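Local coordinates for protein type I polyketide synthase PikAII (Streptomyces venezuelae, PDB 3QP9) that supplies the C2-type ketoreductase of a modular polyketide synthase, a Rossmann-fold enzyme domain that probably epimerizes rather than reduces its polyketide intermediate, at residues 354-358 with 359-363; 401-404 with 405-409; 417-420 with 421-424. All blocks are in the same frame, centred on the assembly; numbering follows the deposited sequence.

Contact 1. Residues 354-358 with 359-363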
loop_
_atom_site.group_PDB
_atom_site.type_symbol
_atom_site.label_atom_id
_atom_site.label_comp_id
_atom_site.label_asym_id
_atom_site.label_seq_id
_atom_site.Cartn_x
_atom_site.Cartn_y
_atom_site.Cartn_z
ATOM N N ASP A 354 2.969 12.177 -9.468
ATOM C CA ASP A 354 4.436 12.314 -9.376
ATOM C C ASP A 354 4.968 12.044 -7.993
ATOM O O ASP A 354 4.347 12.365 -6.993
ATOM C CB ASP A 354 4.987 13.662 -9.918
ATOM C CG ASP A 354 3.985 14.800 -9.835
ATOM O OD1 ASP A 354 4.017 15.580 -8.841
ATOM O OD2 ASP A 354 3.186 14.922 -10.797
ATOM N N SER A 355 6.148 11.459 -7.967
ATOM C CA SER A 355 6.838 11.121 -6.732
ATOM C C SER A 355 7.964 12.133 -6.352
ATOM O O SER A 355 8.413 12.920 -7.190
ATOM C CB SER A 355 7.401 9.700 -6.903
ATOM O OG SER A 355 8.212 9.625 -8.095
ATOM N N GLU A 356 8.367 12.141 -5.084
ATOM C CA GLU A 356 9.477 12.960 -4.573
ATOM C C GLU A 356 10.207 12.125 -3.510
ATOM O O GLU A 356 9.579 11.331 -2.838
ATOM C CB GLU A 356 8.991 14.239 -3.861
ATOM C CG GLU A 356 8.028 15.224 -4.584
ATOM C CD GLU A 356 7.870 16.565 -3.810
ATOM O OE1 GLU A 356 8.910 17.154 -3.414
ATOM O OE2 GLU A 356 6.723 17.043 -3.611
ATOM N N PRO A 357 11.526 12.346 -3.294
ATOM C CA PRO A 357 12.095 11.702 -2.097
ATOM C C PRO A 357 11.393 12.134 -0.795
ATOM O O PRO A 357 10.867 13.255 -0.706
ATOM C CB PRO A 357 13.573 12.211 -2.099
ATOM C CG PRO A 357 13.877 12.379 -3.608
ATOM C CD PRO A 357 12.572 12.983 -4.140
ATOM N N LEU A 358 11.406 11.284 0.229
ATOM C CA LEU A 358 10.700 11.655 1.468
ATOM C C LEU A 358 11.260 12.937 2.094
ATOM O O LEU A 358 10.474 13.754 2.579
ATOM C CB LEU A 358 10.637 10.528 2.506
ATOM C CG LEU A 358 9.795 9.302 2.066
ATOM C CD1 LEU A 358 10.115 8.022 2.872
ATOM C CD2 LEU A 358 8.240 9.523 1.996
ATOM N N ALA A 359 12.585 13.096 2.075
ATOM C CA ALA A 359 13.252 14.287 2.672
ATOM C C ALA A 359 12.734 15.565 2.045
ATOM O O ALA A 359 12.674 16.604 2.715
ATOM C CB ALA A 359 14.769 14.221 2.536
ATOM N N ALA A 360 12.330 15.471 0.780
ATOM C CA ALA A 360 11.993 16.663 -0.012
ATOM C C ALA A 360 10.505 16.983 -0.066
ATOM O O ALA A 360 10.139 18.097 -0.385
ATOM C CB ALA A 360 12.605 16.577 -1.429
ATOM N N THR A 361 9.643 16.012 0.261
ATOM C CA THR A 361 8.214 16.269 0.296
ATOM C C THR A 361 7.769 16.828 1.640
ATOM O O THR A 361 8.590 17.162 2.483
ATOM C CB THR A 361 7.357 15.006 0.032
ATOM O OG1 THR A 361 8.105 13.998 -0.663
ATOM C CG2 THR A 361 6.202 15.406 -0.796
ATOM N N ASP A 362 6.459 16.941 1.809
ATOM C CA ASP A 362 5.855 17.434 3.033
ATOM C C ASP A 362 4.454 16.836 3.152
ATOM O O ASP A 362 3.954 16.286 2.173
ATOM C CB ASP A 362 5.833 18.987 3.083
ATOM C CG ASP A 362 5.015 19.626 1.936
ATOM O OD1 ASP A 362 3.858 19.262 1.731
ATOM O OD2 ASP A 362 5.517 20.539 1.255
ATOM N N ALA A 363 3.845 16.957 4.334
ATOM C CA ALA A 363 2.591 16.310 4.681
ATOM C C ALA A 363 1.430 16.639 3.767
ATOM O O ALA A 363 0.573 15.778 3.578
ATOM C CB ALA A 363 2.204 16.547 6.151
#
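Thr361 reaches back across the turn with both of its branches: OG1 to the main chain of Pro357, CG2 to the carboxylate of Glu356. Its hydroxyl donates to Pro357 O (OG1 to O, 2.9 Å) from above the carbonyl plane. Two backbone donors share that oxygen. Ala360 N, 3.0 Å from Pro357 O, approaches from the opposite side of that plane to the hydroxyl and closes a beta turn over residues 357-360, while Thr361 N, at 3.2 Å from Pro357 O, lies nearly on the line of the C=O bond. Three bonds thus grip one oxygen and fix the rotation of the threonine, whose chi1 of -22° is far from a staggered value. Glu356 crosses Thr361 at a slant: its CG is anti to the carbonyl carbon (chi1 -54°), its chain runs out extended, OE2 meets Thr361 CG2 at 3.3 Å, and CB stands 3.3 Å from Thr361 OG1. Leu358 turns inward onto Met178 and Ala182 of helix 170-185. Gln140 NE2, from helix 130-144, bonds Leu358 O and Thr361 O; Asp362 then N-caps helix 363-386, the element that this loop links to strand 343-348.

Contact 2. Residues 401-404 with 405-409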
loop_
_atom_site.group_PDB
_atom_site.type_symbol
_atom_site.label_atom_id
_atom_site.label_comp_id
_atom_site.label_asym_id
_atom_site.label_seq_id
_atom_site.Cartn_x
_atom_site.Cartn_y
_atom_site.Cartn_z
ATOM N N SER A 401 -3.232 -1.200 -8.343
ATOM C CA SER A 401 -2.214 -0.742 -7.453
ATOM C C SER A 401 -0.867 -0.901 -8.174
ATOM O O SER A 401 -0.801 -1.018 -9.417
ATOM C CB SER A 401 -2.330 -1.588 -6.165
ATOM O OG SER A 401 -1.267 -1.433 -5.226
ATOM N N SER A 402 0.214 -0.960 -7.418
ATOM C CA SER A 402 1.554 -0.808 -8.015
ATOM C C SER A 402 2.565 -1.570 -7.183
ATOM O O SER A 402 2.445 -1.614 -5.971
ATOM C CB SER A 402 1.923 0.672 -8.027
ATOM O OG SER A 402 3.316 0.840 -8.113
ATOM N N VAL A 403 3.576 -2.113 -7.841
ATOM C CA VAL A 403 4.700 -2.690 -7.147
ATOM C C VAL A 403 5.373 -1.682 -6.129
ATOM O O VAL A 403 6.147 -2.131 -5.287
ATOM C CB VAL A 403 5.774 -3.287 -8.117
ATOM C CG1 VAL A 403 5.202 -4.465 -8.984
ATOM C CG2 VAL A 403 6.400 -2.191 -9.075
ATOM N N ALA A 404 5.050 -0.378 -6.194
ATOM C CA ALA A 404 5.628 0.641 -5.229
ATOM C C ALA A 404 5.056 0.324 -3.838
ATOM O O ALA A 404 5.750 0.448 -2.830
ATOM C CB ALA A 404 5.264 2.073 -5.636
ATOM N N ALA A 405 3.864 -0.249 -3.814
ATOM C CA ALA A 405 3.264 -0.611 -2.567
ATOM C C ALA A 405 3.682 -1.997 -2.052
ATOM O O ALA A 405 3.356 -2.373 -0.900
ATOM C CB ALA A 405 1.702 -0.555 -2.730
ATOM N N ILE A 406 4.304 -2.784 -2.914
ATOM C CA ILE A 406 4.668 -4.175 -2.591
ATOM C C ILE A 406 6.098 -4.225 -2.031
ATOM O O ILE A 406 6.309 -4.618 -0.888
ATOM C CB ILE A 406 4.601 -5.030 -3.815
ATOM C CG1 ILE A 406 3.118 -5.087 -4.321
ATOM C CG2 ILE A 406 5.112 -6.499 -3.483
ATOM C CD1 ILE A 406 2.061 -5.598 -3.293
ATOM N N TRP A 407 7.046 -3.701 -2.794
ATOM C CA TRP A 407 8.409 -3.712 -2.366
ATOM C C TRP A 407 8.948 -2.290 -2.173
ATOM O O TRP A 407 9.866 -2.093 -1.381
ATOM C CB TRP A 407 9.275 -4.558 -3.334
ATOM C CG TRP A 407 9.250 -4.200 -4.820
ATOM C CD1 TRP A 407 9.706 -3.040 -5.413
ATOM C CD2 TRP A 407 8.831 -5.054 -5.889
ATOM N NE1 TRP A 407 9.558 -3.117 -6.772
ATOM C CE2 TRP A 407 9.022 -4.339 -7.093
ATOM C CE3 TRP A 407 8.264 -6.365 -5.939
ATOM C CZ2 TRP A 407 8.736 -4.894 -8.347
ATOM C CZ3 TRP A 407 7.941 -6.908 -7.190
ATOM C CH2 TRP A 407 8.180 -6.156 -8.378
ATOM N N GLY A 408 8.385 -1.286 -2.841
ATOM C CA GLY A 408 8.913 0.114 -2.614
ATOM C C GLY A 408 10.043 0.447 -3.588
ATOM O O GLY A 408 10.719 -0.459 -4.154
ATOM N N GLY A 409 10.349 1.716 -3.726
ATOM C CA GLY A 409 11.362 2.154 -4.677
ATOM C C GLY A 409 11.758 3.527 -4.188
ATOM O O GLY A 409 10.969 4.217 -3.597
#
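Val403 lies over one face of the Trp407 indole, and Phe496 meets the same ring system in an edge-to-face pair. The valine CB sits 3.7 Å from the centroid of the six-membered ring, 26° off the normal, a CH-pi contact displaced toward the ring's rim. Both methyls continue it: CG1 is 3.5 Å from Trp407 CH2, and CG2 is 3.6 Å from Trp407 CZ2. The two side chains run side by side in the same direction. Trp407 CG is placed between its own backbone N and carbonyl carbon (chi1 55°), which folds the indole back over the turn. At the pyrrole part, Val403 O comes within 3.7 Å of CD1 of Trp407.

That oxygen is the hub of the backbone. Trp407 N donates to it almost straight (168°), and weak bonds come from Ile406 N and Gly408 N. One step earlier, Ala405 N bonds Ser402 O at 2.9 Å, so the chain coils tightly as it leaves strand 396-402. Gly408 then turns out of the coil with a positive phi, where a CB would press on the preceding carbonyl; its CA makes a 3.2 Å CH...O contact with Ala404 O.

Ser402 OG accepts from Ala404 N at 2.9 Å, forming an ST turn. Its side chain also touches Tyr415, and the two residues are placed as the serine-tyrosine pair is in related short-chain dehydrogenases/reductases. Ala404 N thus holds Ser402 OG at the end of the strand, and beside this polar turn lies the apolar valine-indole layer. Val403 O, packed close to the indole, is satisfied by one good and two weak N-H bonds from the turn itself.

Contact 3. Residues 417-420 with 421-424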
loop_
_atom_site.group_PDB
_atom_site.type_symbol
_atom_site.label_atom_id
_atom_site.label_comp_id
_atom_site.label_asym_id
_atom_site.label_seq_id
_atom_site.Cartn_x
_atom_site.Cartn_y
_atom_site.Cartn_z
ATOM N N ALA A 417 2.450 4.858 -0.221
ATOM C CA ALA A 417 1.393 5.100 0.753
ATOM C C ALA A 417 -0.021 4.924 0.163
ATOM O O ALA A 417 -0.847 4.195 0.725
ATOM C CB ALA A 417 1.565 6.555 1.413
ATOM N N GLY A 418 -0.314 5.623 -0.956
ATOM C CA GLY A 418 -1.697 5.659 -1.472
ATOM C C GLY A 418 -2.112 4.283 -2.016
ATOM O O GLY A 418 -3.207 3.830 -1.832
ATOM N N THR A 419 -1.173 3.635 -2.698
ATOM C CA THR A 419 -1.403 2.406 -3.403
ATOM C C THR A 419 -1.431 1.291 -2.342
ATOM O O THR A 419 -2.208 0.303 -2.471
ATOM C CB THR A 419 -0.292 2.436 -4.470
ATOM O OG1 THR A 419 -0.813 2.473 -5.789
ATOM C CG2 THR A 419 1.049 1.767 -4.264
ATOM N N ALA A 420 -0.659 1.453 -1.255
ATOM C CA ALA A 420 -0.821 0.427 -0.164
ATOM C C ALA A 420 -2.181 0.456 0.452
ATOM O O ALA A 420 -2.632 -0.543 1.043
ATOM C CB ALA A 420 0.289 0.535 0.965
ATOM N N PHE A 421 -2.896 1.577 0.292
ATOM C CA PHE A 421 -4.245 1.617 0.878
ATOM C C PHE A 421 -5.139 0.721 0.075
ATOM O O PHE A 421 -6.064 0.015 0.680
ATOM C CB PHE A 421 -4.822 3.038 0.878
ATOM C CG PHE A 421 -6.213 3.127 1.438
ATOM C CD1 PHE A 421 -6.401 3.254 2.820
ATOM C CD2 PHE A 421 -7.327 3.097 0.571
ATOM C CE1 PHE A 421 -7.685 3.326 3.350
ATOM C CE2 PHE A 421 -8.548 3.182 1.052
ATOM C CZ PHE A 421 -8.759 3.324 2.472
ATOM N N LEU A 422 -4.918 0.700 -1.267
ATOM C CA LEU A 422 -5.695 -0.250 -2.177
ATOM C C LEU A 422 -5.514 -1.695 -1.827
ATOM O O LEU A 422 -6.513 -2.526 -1.764
ATOM C CB LEU A 422 -5.290 -0.022 -3.647
ATOM C CG LEU A 422 -5.278 1.404 -4.122
ATOM C CD1 LEU A 422 -4.894 1.465 -5.575
ATOM C CD2 LEU A 422 -6.757 1.978 -3.981
ATOM N N ASP A 423 -4.242 -2.088 -1.624
ATOM C CA ASP A 423 -3.901 -3.468 -1.294
ATOM C C ASP A 423 -4.513 -3.813 0.070
ATOM O O ASP A 423 -5.065 -4.887 0.269
ATOM C CB ASP A 423 -2.393 -3.707 -1.253
ATOM C CG ASP A 423 -1.722 -3.477 -2.544
ATOM O OD1 ASP A 423 -0.556 -3.042 -2.494
ATOM O OD2 ASP A 423 -2.227 -3.911 -3.645
ATOM N N ALA A 424 -4.543 -2.870 0.990
ATOM C CA ALA A 424 -5.223 -3.160 2.270
ATOM C C ALA A 424 -6.714 -3.297 2.236
ATOM O O ALA A 424 -7.261 -4.020 3.062
ATOM C CB ALA A 424 -4.899 -2.069 3.325
#
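Ala424 N donates to Ala420 O at 3.0 Å, and Asp423 N to Thr419 O at 3.3 Å: two i to i+4 bonds of a regular helix. Phe421 N departs from the pattern. Its main bond is to Gly418 O, three residues back, at 3.1 Å, with only a weak one to Ala417 O, so the helix is locally tightened at this point. The carboxylate of Asp423 has its strongest partner elsewhere, Ser438 OG on strand 435-441, with a weaker bond to Ser401 OG. Thr419 O is also weakly bonded by Ser401 OG, but Thr419 OG1 is buried here and has no partner in the model.

Helix 413-426 is the helix of a beta-alpha-beta unit of the Rossmann fold, between parallel strands 396-402 and 435-441. Thr419 touches Ser402 and Ala405, and Asp423 touches Ala405 and Ile406. The helical backbone brings Leu422 CB to 3.3 Å from Thr419 O; with CG anti to its carbonyl carbon (chi1 -49°), CG stands 3.7 Å from Thr419 O, and the side chain packs on Leu399 of the first strand and Ala377 of helix 363-386. Phe421 takes another direction. CB rests 3.3 Å from Gly418 O, and a chi1 of 179° puts CG anti to the backbone N, carrying the ring off this helical turn against Pro127, Pro170 and Met174 on the one hand and Ala374 and Leu378 of helix 363-386 on the other. Beside it, Ala424 packs its methyl on Pro170 and Ala173, which begin helix 170-185.

Contacts 2 and 3 are buried near the middle of the chain, whereas contact 1 is partly exposed, its centre 16 to 17 Å from theirs and about 7 Å away at the nearest atoms. The two inner contacts belong to one beta-alpha-beta unit and touch through Ser401 and Ala405 against the helix. Contact 1 meets neither, yet it leads into helix 363-386, on which residues 417-424 pack. All three rely on short-range backbone bonds, but the side chains differ: a threonine hydroxyl and a glutamate in the outer loop, an aromatic-aliphatic layer after the strand, and apolar groups flanking a bonded aspartate on the helix.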